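DUF2666 domain-containing protein (Pyrococcus furiosus, PDB 3V68) is a member of the DUF2666 family whose exact role is not established, but which probably binds double-stranded DNA. Local coordinates at residues Glu22-Asn26 against Glu27-Met31; Glu50-Val54 against Asn55-Ser59; Gly64-Glu67 against Glu68-Ala72. All blocks are in the same frame, centred on the assembly; numbering follows the deposited sequence.

Interaction 1: Glu22-Asn26 against Glu27-Met31; sequences EDFTN and ENIAM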
# COMPACT_ATOMS: atom_id res chain seq x y z
N GLU A 22 5.44 -23.02 -1.06
CA GLU A 22 6.15 -24.29 -0.88
C GLU A 22 6.89 -24.68 -2.15
O GLU A 22 7.88 -25.41 -2.10
CB GLU A 22 5.18 -25.38 -0.44
CG GLU A 22 4.70 -25.21 1.00
CD GLU A 22 3.62 -26.20 1.40
OE1 GLU A 22 3.59 -27.32 0.85
OE2 GLU A 22 2.80 -25.84 2.27
N ASP A 23 6.40 -24.19 -3.29
CA ASP A 23 7.04 -24.39 -4.58
C ASP A 23 7.68 -23.06 -4.97
O ASP A 23 7.00 -22.17 -5.48
CB ASP A 23 6.01 -24.85 -5.61
CG ASP A 23 6.65 -25.33 -6.91
OD1 ASP A 23 7.89 -25.26 -7.06
OD2 ASP A 23 5.90 -25.80 -7.79
N PHE A 24 8.99 -22.96 -4.75
CA PHE A 24 9.70 -21.68 -4.83
C PHE A 24 10.17 -21.29 -6.23
O PHE A 24 11.36 -21.35 -6.55
CB PHE A 24 10.87 -21.65 -3.83
CG PHE A 24 10.45 -21.52 -2.40
CD1 PHE A 24 10.38 -20.27 -1.80
CD2 PHE A 24 10.10 -22.65 -1.66
CE1 PHE A 24 9.98 -20.14 -0.47
CE2 PHE A 24 9.70 -22.53 -0.33
CZ PHE A 24 9.64 -21.28 0.26
N THR A 25 9.21 -20.88 -7.06
CA THR A 25 9.50 -20.29 -8.36
C THR A 25 9.31 -18.78 -8.24
O THR A 25 8.60 -18.31 -7.34
CB THR A 25 8.54 -20.81 -9.46
OG1 THR A 25 7.19 -20.46 -9.13
CG2 THR A 25 8.64 -22.33 -9.61
N ASN A 26 9.93 -18.01 -9.14
CA ASN A 26 9.73 -16.57 -9.16
C ASN A 26 8.26 -16.19 -9.32
O ASN A 26 7.80 -15.24 -8.68
CB ASN A 26 10.55 -15.91 -10.27
CG ASN A 26 12.03 -15.88 -9.95
OD1 ASN A 26 12.44 -15.81 -8.78
ND2 ASN A 26 12.85 -15.94 -10.99
N GLU A 27 7.53 -16.93 -10.16
CA GLU A 27 6.09 -16.71 -10.35
C GLU A 27 5.33 -16.85 -9.03
O GLU A 27 4.53 -15.99 -8.68
CB GLU A 27 5.52 -17.66 -11.40
CG GLU A 27 4.06 -17.37 -11.76
CD GLU A 27 3.41 -18.48 -12.58
OE1 GLU A 27 3.85 -19.65 -12.51
OE2 GLU A 27 2.43 -18.18 -13.29
N ASN A 28 5.56 -17.95 -8.31
CA ASN A 28 4.85 -18.19 -7.06
C ASN A 28 5.22 -17.19 -5.97
O ASN A 28 4.36 -16.78 -5.19
CB ASN A 28 5.09 -19.62 -6.57
CG ASN A 28 4.42 -20.67 -7.45
OD1 ASN A 28 3.53 -20.36 -8.25
ND2 ASN A 28 4.85 -21.92 -7.30
N ILE A 29 6.49 -16.80 -5.93
CA ILE A 29 6.94 -15.83 -4.95
C ILE A 29 6.32 -14.46 -5.23
O ILE A 29 5.80 -13.81 -4.32
CB ILE A 29 8.49 -15.74 -4.87
CG1 ILE A 29 9.05 -17.08 -4.37
CG2 ILE A 29 8.91 -14.59 -3.94
CD1 ILE A 29 10.56 -17.22 -4.52
N ALA A 30 6.34 -14.04 -6.49
CA ALA A 30 5.75 -12.76 -6.88
C ALA A 30 4.24 -12.73 -6.62
O ALA A 30 3.71 -11.71 -6.17
CB ALA A 30 6.06 -12.43 -8.33
N MET A 31 3.56 -13.84 -6.88
CA MET A 31 2.12 -13.93 -6.64
C MET A 31 1.79 -13.91 -5.15
O MET A 31 0.80 -13.30 -4.74
CB MET A 31 1.52 -15.15 -7.34
CG MET A 31 1.47 -15.02 -8.85
SD MET A 31 0.55 -13.55 -9.38
CE MET A 31 -1.10 -14.00 -8.88
O HOH W 1 4.57 -24.05 -9.03
O HOH W 2 5.63 -21.54 -11.07

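Interaction 2: Glu50-Val54 against Asn55-Ser59; sequences EKIDV and NGLLS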
# COMPACT_ATOMS: atom_id res chain seq x y z
N GLU A 50 -7.86 5.42 15.68
CA GLU A 50 -7.47 6.21 16.85
C GLU A 50 -7.10 7.64 16.46
O GLU A 50 -7.26 8.57 17.26
CB GLU A 50 -6.29 5.54 17.59
CG GLU A 50 -6.57 4.14 18.16
CD GLU A 50 -5.32 3.28 18.35
OE1 GLU A 50 -4.29 3.52 17.68
OE2 GLU A 50 -5.37 2.34 19.17
N LYS A 51 -6.61 7.81 15.23
CA LYS A 51 -6.06 9.09 14.77
C LYS A 51 -6.74 9.67 13.53
O LYS A 51 -6.61 10.86 13.25
CB LYS A 51 -4.55 8.96 14.50
CG LYS A 51 -3.70 8.54 15.71
CD LYS A 51 -3.90 9.45 16.91
CE LYS A 51 -3.56 10.90 16.60
NZ LYS A 51 -3.58 11.73 17.84
N ILE A 52 -7.45 8.83 12.79
CA ILE A 52 -8.10 9.24 11.54
C ILE A 52 -9.54 8.72 11.53
O ILE A 52 -9.79 7.55 11.83
CB ILE A 52 -7.33 8.72 10.28
CG1 ILE A 52 -5.90 9.28 10.23
CG2 ILE A 52 -8.08 9.05 8.98
CD1 ILE A 52 -4.94 8.51 9.32
N ASP A 53 -10.48 9.60 11.20
CA ASP A 53 -11.87 9.21 11.03
C ASP A 53 -11.99 8.52 9.68
O ASP A 53 -12.26 9.16 8.67
CB ASP A 53 -12.78 10.44 11.10
CG ASP A 53 -14.27 10.11 10.95
OD1 ASP A 53 -14.63 8.94 10.66
OD2 ASP A 53 -15.09 11.03 11.12
N VAL A 54 -11.78 7.20 9.67
CA VAL A 54 -11.71 6.44 8.42
C VAL A 54 -13.06 6.35 7.69
O VAL A 54 -13.11 6.44 6.47
CB VAL A 54 -11.09 5.04 8.63
CG1 VAL A 54 -11.10 4.23 7.32
CG2 VAL A 54 -9.67 5.18 9.14
N ASN A 55 -14.14 6.20 8.45
CA ASN A 55 -15.48 6.22 7.84
C ASN A 55 -15.72 7.51 7.06
O ASN A 55 -16.17 7.47 5.92
CB ASN A 55 -16.56 6.01 8.90
CG ASN A 55 -16.58 4.59 9.45
OD1 ASN A 55 -16.45 4.38 10.66
ND2 ASN A 55 -16.73 3.61 8.56
N GLY A 56 -15.37 8.64 7.67
CA GLY A 56 -15.45 9.93 7.01
C GLY A 56 -14.54 10.02 5.80
O GLY A 56 -14.92 10.54 4.75
N LEU A 57 -13.32 9.51 5.95
CA LEU A 57 -12.32 9.55 4.89
C LEU A 57 -12.79 8.83 3.62
O LEU A 57 -12.73 9.39 2.53
CB LEU A 57 -10.99 8.96 5.37
CG LEU A 57 -9.83 8.90 4.37
CD1 LEU A 57 -9.34 10.30 3.98
CD2 LEU A 57 -8.70 8.07 4.95
N LEU A 58 -13.28 7.61 3.80
CA LEU A 58 -13.72 6.79 2.67
C LEU A 58 -15.09 7.22 2.13
O LEU A 58 -15.55 6.70 1.12
CB LEU A 58 -13.71 5.31 3.06
CG LEU A 58 -12.37 4.72 3.52
CD1 LEU A 58 -12.53 3.27 3.94
CD2 LEU A 58 -11.29 4.85 2.45
N SER A 59 -15.72 8.18 2.81
CA SER A 59 -16.99 8.76 2.36
C SER A 59 -16.79 10.02 1.51
O SER A 59 -17.76 10.58 1.00
CB SER A 59 -17.90 9.06 3.55
OG SER A 59 -18.28 7.87 4.22
O HOH W 3 -14.45 6.21 11.45

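Interaction 3: Gly64-Glu67 against Glu68-Ala72; sequences GSLE and EKLKA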
# COMPACT_ATOMS: atom_id res chain seq x y z
N GLY A 64 -15.97 11.90 -11.42
CA GLY A 64 -15.52 12.11 -12.79
C GLY A 64 -14.63 11.04 -13.39
O GLY A 64 -14.53 9.93 -12.87
N SER A 65 -14.00 11.38 -14.51
CA SER A 65 -13.05 10.51 -15.18
C SER A 65 -11.82 10.34 -14.30
O SER A 65 -11.67 11.04 -13.30
CB SER A 65 -12.62 11.14 -16.50
OG SER A 65 -11.96 12.37 -16.26
N LEU A 66 -10.92 9.44 -14.69
CA LEU A 66 -9.65 9.29 -13.98
C LEU A 66 -8.91 10.62 -13.85
O LEU A 66 -8.46 10.97 -12.75
CB LEU A 66 -8.75 8.26 -14.68
CG LEU A 66 -7.33 8.09 -14.12
CD1 LEU A 66 -7.37 7.66 -12.65
CD2 LEU A 66 -6.56 7.09 -14.95
N GLU A 67 -8.80 11.36 -14.95
CA GLU A 67 -8.10 12.64 -14.96
C GLU A 67 -8.71 13.63 -13.97
O GLU A 67 -7.98 14.36 -13.29
CB GLU A 67 -8.07 13.24 -16.37
CG GLU A 67 -7.23 12.45 -17.38
CD GLU A 67 -7.98 11.30 -18.06
OE1 GLU A 67 -9.11 10.97 -17.65
OE2 GLU A 67 -7.43 10.72 -19.01
N GLU A 68 -10.04 13.64 -13.90
CA GLU A 68 -10.75 14.51 -12.96
C GLU A 68 -10.53 14.07 -11.52
O GLU A 68 -10.39 14.91 -10.63
CB GLU A 68 -12.24 14.55 -13.30
CG GLU A 68 -12.53 15.31 -14.58
CD GLU A 68 -14.01 15.37 -14.91
OE1 GLU A 68 -14.65 14.30 -15.01
OE2 GLU A 68 -14.52 16.49 -15.09
N LYS A 69 -10.50 12.76 -11.30
CA LYS A 69 -10.25 12.21 -9.97
C LYS A 69 -8.85 12.57 -9.48
O LYS A 69 -8.66 12.94 -8.32
CB LYS A 69 -10.46 10.70 -9.95
CG LYS A 69 -11.92 10.28 -10.08
CD LYS A 69 -12.06 8.77 -10.03
CE LYS A 69 -13.52 8.37 -9.99
NZ LYS A 69 -13.66 6.88 -10.06
N LEU A 70 -7.86 12.46 -10.37
CA LEU A 70 -6.49 12.83 -10.05
C LEU A 70 -6.37 14.31 -9.67
O LEU A 70 -5.72 14.65 -8.68
CB LEU A 70 -5.53 12.47 -11.20
CG LEU A 70 -5.36 10.98 -11.49
CD1 LEU A 70 -4.49 10.77 -12.71
CD2 LEU A 70 -4.79 10.23 -10.30
N LYS A 71 -7.00 15.18 -10.45
CA LYS A 71 -7.04 16.60 -10.13
C LYS A 71 -7.69 16.85 -8.76
O LYS A 71 -7.21 17.68 -7.99
CB LYS A 71 -7.76 17.39 -11.24
CG LYS A 71 -7.77 18.91 -11.05
CD LYS A 71 -6.47 19.56 -11.51
CE LYS A 71 -6.51 21.08 -11.38
NZ LYS A 71 -7.57 21.71 -12.21
N ALA A 72 -8.75 16.11 -8.46
CA ALA A 72 -9.42 16.24 -7.17
C ALA A 72 -8.50 15.80 -6.02
O ALA A 72 -8.42 16.47 -5.00
CB ALA A 72 -10.71 15.46 -7.15
O HOH W 4 -14.90 7.32 -12.81

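Interaction 1: Glu22-Asn26 against Glu27-Met31
Asn28 reaches back from the first turn of helix 26-43 and joins its side-chain amide to the backbone carbonyl of Asp23. The bond from Asn28 ND2 to Asp23 O is 2.8 Å long and nearly straight, and the oxygen lies in the plane of the amide. Asp23 O accepts a second bond, from Thr25 N across the inverse gamma turn centred on Phe24, and both donors come to it from the same face of its carbonyl plane. An amide suits this place because its nitrogen carries two N-H groups, enough for Asn28 ND2 to serve both Asp23 O and a bridging water.

Thr25 is the N-cap residue. A chi1 of 62° tucks its hydroxyl over its own backbone and turns it to the N-terminal end of the helix, where Thr25 OG1 accepts from Asn28 N at 3.1 Å. Threonine is a common N-cap, since its short side chain can replace the carbonyl that the first turn lacks. Behind the cap the regular helical bonds begin, with Ile29 N donating to Thr25 O and Ala30 N to Asn26 O.

Two waters extend the network. One donates to Asp23 OD2 and accepts from Asn28 ND2, linking carboxylate and amide whose planes stand 70° apart; the other lies between Thr25 OG1 and Glu27 OE1.

Apolar contact lies beside the polar one. Ile29 brings CD1 to the edge of the Phe24 ring, 4.1 Å from Phe24 CD1, the two side chains crossing at about a right angle. Both also touch Leu6 of strand 5-12, and Arg4 makes a cation-pi contact with the Phe24 ring.

Interaction 2: Glu50-Val54 against Asn55-Ser59
Ile52, the first residue of Glu50-Val54 to meet the helix, sends CG2 obliquely across to Leu57 CD2 at 4.2 Å. Both branched side chains are buried, as suits their place on the inner side, where Leu57 packs on Ala101 and Val104 of helix 91-110.

Asp53 follows as the N-cap of helix 54-58 and the centre of an inverse gamma turn. With chi1 at -179° its carboxylate swings away from its own backbone N and forward over the first turn, where Asp53 OD1 accepts from Gly56 N at 3.1 Å. The N-H comes from above the carboxylate plane, 65° out of it. Asp53 O accepts from Leu57 N at 2.9 Å. With an alanine here, Gly56 N is likely to lose its capping acceptor, and the nearby water one of its partners.

Val54 lies alongside Leu58, the two pointing the same way, with Val54 CG1 3.8 Å from Leu58 CD1. Beneath them Leu58 N donates to Val54 O, and Val54 also rests on Pro45 and Leu48.

A water accepts from Asn55 N and lies close to both Asp53 OD1 and Asn55 OD1. As the N-cap, Asp53 places its carboxylate at the positive end of the helix dipole, which probably favours its ionised form.

Interaction 3: Gly64-Glu67 against Glu68-Ala72
Ser65 and Glu68 face each other across the first turn of helix 66-73 as a capping box, each side chain turned to the other's backbone N-H. The glutamate makes the firmer half: Glu68 OE1 accepts from Ser65 N at 3.0 Å through its anti lone pair, the one directed away from OE2. In return Ser65 OG, which a chi1 of 63° points along the helix start, takes Glu68 N in a weak bond of 3.3 Å. The glutamate chain, extended beyond CG, runs back past the serine hydroxyl, with Glu68 CG 3.4 Å from Ser65 OG. A short hydroxyl suits the cap, and a glutamate three residues on is just long enough to return to the serine's N-H. Gly64 is needed just before it: Glu68 OE1 passes 3.2 Å from Gly64 CA, where a side chain would clash, and the backbone angles of the glycine also call for the absence of one.

Lys69 runs extended back along the backbone just before the helix, its CG near Ser65 O and Lys69 CE 3.4 Å from Gly64 O. Its NZ forms a salt bridge with Glu113, and a water that accepts from NZ donates to Gly64 O. Lysine supplies both the aliphatic length to lie against the backbone and a charged end to reach beyond it.

On another side of the helix Leu66 and Leu70, one turn apart, cross at a slant, with Leu66 CD1 4.1 Å from Leu70 CG. Both are buried and pack against Leu110 of helix 91-110, a place that suits leucine's apolar bulk.

The carboxylate of Glu68, lying at the N-terminus of the helix, would be expected to interact favourably with the helix dipole; within the box Ser65 N has a sound acceptor in Glu68 OE1, whereas Ser65 OG grips Glu68 N weakly.

The three contacts come one after another along the chain within the first DUF2666 range, and each sits where a helix begins: 26-43, 54-58 and 66-73 in turn. Interaction 1 follows strand 15-20, an outermost strand of the four-stranded antiparallel sheet within this chain, and its centre lies about 36 Å from those of the other two, on the opposite side of the chain's centre from interaction 2. Interactions 2 and 3 are closer, about 21 Å between centres, and the short helices of both pack on helix 91-110. None touches another, and each cap is made by residues local to its own helix start.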